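Local atomic coordinates of ribosome inactivating type 1 protein (Iris hollandica, PDB entry 3MVG), a protein that belongs to the type 1 ribosome-inactivating protein family, plant proteins in which the family's domain stands alone, without a lectin partner chain. Residues N25-G30 against D48-R53. Sequence-based numbering, arbitrary orientation.
Sequences NRLSSG and DLLFVR
Leu-50 lays the branched end of its side chain over Arg-26 and Leu-27, at the last turn of helix 13-27. The two leucines meet by their CD2 methyls, Leu-27 CD2 lying 3.8 Å from Leu-50 CD2. The same Leu-50 methyl also touches the branch carbon of its partner, with CG of Leu-27 3.9 Å from CD2 of Leu-50. The two side chains cross at about a right angle. Leu-50 CD1 turns to Arg-26 and lies 3.9 Å from its CB. Both methyls of Leu-50 thus reach the helix, and its CD2 touches both helix residues. Its CG is anti to the backbone N (chi1 -175°), which carries the fork out from the strand to the helix.

Arg-26 gives only the base of its side chain to this contact. Bends at chi2 and chi3 lead the guanidinium away, and its NH2 hydrogen-bonds a glycerol. Two buried leucines thus meet beside the CB of an exposed arginine.

Ser-28 is the first residue to leave the helical conformation. Its OG accepts a hydrogen bond from Gly-30 N at 2.9 Å, which makes an ST turn just after the helix.

In the fold, the contact packs the C-terminal end of helix 13-27 on strand 49-55 of the mixed sheet. Leu-50 also touches Leu-23 of that helix, and Val-52 continues the packing onto Leu-23 and Phe-19. Strand 49-55 runs between strands 3-7 and 61-67, and Arg-26 also touches Val-4 of the former.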
# COMPACT_ATOMS: atom_id res chain seq x y z
N ASN A 25 10.32 -8.59 -9.74
CA ASN A 25 11.27 -8.34 -10.83
C ASN A 25 11.85 -9.62 -11.42
O ASN A 25 12.09 -9.71 -12.63
CB ASN A 25 12.38 -7.40 -10.36
CG ASN A 25 11.89 -5.99 -10.11
OD1 ASN A 25 10.79 -5.60 -10.49
ND2 ASN A 25 12.73 -5.20 -9.43
N ARG A 26 12.06 -10.63 -10.57
CA ARG A 26 12.56 -11.92 -11.03
C ARG A 26 11.46 -12.82 -11.60
O ARG A 26 11.72 -13.62 -12.50
CB ARG A 26 13.29 -12.65 -9.90
CG ARG A 26 14.49 -11.91 -9.28
CD ARG A 26 15.73 -11.79 -10.20
NE ARG A 26 15.54 -10.83 -11.29
CZ ARG A 26 15.57 -9.51 -11.15
NH1 ARG A 26 15.79 -8.96 -9.95
NH2 ARG A 26 15.37 -8.73 -12.20
N LEU A 27 10.25 -12.73 -11.06
CA LEU A 27 9.11 -13.48 -11.60
C LEU A 27 8.75 -13.01 -12.99
O LEU A 27 8.49 -13.82 -13.88
CB LEU A 27 7.89 -13.33 -10.68
CG LEU A 27 7.98 -14.07 -9.35
CD1 LEU A 27 6.88 -13.56 -8.45
CD2 LEU A 27 7.84 -15.58 -9.54
N SER A 28 8.72 -11.70 -13.17
CA SER A 28 8.31 -11.05 -14.41
C SER A 28 9.07 -11.56 -15.63
O SER A 28 10.26 -11.85 -15.57
CB SER A 28 8.56 -9.56 -14.26
OG SER A 28 8.26 -8.89 -15.47
N SER A 29 8.36 -11.62 -16.76
CA SER A 29 8.99 -11.89 -18.06
C SER A 29 9.69 -10.67 -18.62
O SER A 29 10.36 -10.78 -19.64
CB SER A 29 7.94 -12.34 -19.07
OG SER A 29 7.16 -11.23 -19.50
N GLY A 30 9.50 -9.51 -18.01
CA GLY A 30 10.03 -8.26 -18.56
C GLY A 30 9.02 -7.51 -19.39
O GLY A 30 9.05 -6.27 -19.44
N ASP A 48 11.76 -21.59 -15.80
CA ASP A 48 10.42 -21.36 -15.26
C ASP A 48 10.40 -21.24 -13.73
O ASP A 48 9.38 -20.88 -13.18
CB ASP A 48 9.47 -22.53 -15.59
CG ASP A 48 9.16 -22.67 -17.07
OD1 ASP A 48 9.38 -21.73 -17.87
OD2 ASP A 48 8.65 -23.76 -17.43
N LEU A 49 11.49 -21.60 -13.05
CA LEU A 49 11.48 -21.69 -11.59
C LEU A 49 12.19 -20.54 -10.90
O LEU A 49 13.07 -19.89 -11.47
CB LEU A 49 12.07 -23.03 -11.12
CG LEU A 49 11.40 -24.30 -11.67
CD1 LEU A 49 12.12 -25.55 -11.17
CD2 LEU A 49 9.92 -24.36 -11.33
N LEU A 50 11.78 -20.28 -9.66
CA LEU A 50 12.43 -19.30 -8.82
C LEU A 50 12.42 -19.83 -7.40
O LEU A 50 11.43 -20.38 -6.94
CB LEU A 50 11.69 -17.96 -8.91
CG LEU A 50 12.32 -16.78 -8.19
CD1 LEU A 50 13.64 -16.39 -8.82
CD2 LEU A 50 11.37 -15.61 -8.21
N PHE A 51 13.54 -19.69 -6.70
CA PHE A 51 13.63 -20.08 -5.29
C PHE A 51 13.44 -18.85 -4.41
O PHE A 51 14.01 -17.78 -4.69
CB PHE A 51 15.00 -20.68 -4.99
CG PHE A 51 15.19 -22.12 -5.45
CD1 PHE A 51 16.37 -22.77 -5.15
CD2 PHE A 51 14.20 -22.83 -6.14
CE1 PHE A 51 16.60 -24.10 -5.54
CE2 PHE A 51 14.42 -24.16 -6.54
CZ PHE A 51 15.62 -24.79 -6.23
N VAL A 52 12.70 -19.02 -3.32
CA VAL A 52 12.49 -17.97 -2.33
C VAL A 52 12.90 -18.54 -0.99
O VAL A 52 12.21 -19.38 -0.42
CB VAL A 52 11.01 -17.50 -2.29
CG1 VAL A 52 10.81 -16.43 -1.22
CG2 VAL A 52 10.60 -16.96 -3.64
N ARG A 53 14.07 -18.12 -0.51
CA ARG A 53 14.60 -18.63 0.74
C ARG A 53 14.16 -17.74 1.89
O ARG A 53 14.43 -16.54 1.90
CB ARG A 53 16.13 -18.77 0.68
CG ARG A 53 16.70 -19.47 1.91
CD ARG A 53 18.06 -20.13 1.68
NE ARG A 53 19.01 -19.26 0.99
CZ ARG A 53 19.56 -19.54 -0.19
NH1 ARG A 53 20.41 -18.69 -0.74
NH2 ARG A 53 19.28 -20.67 -0.81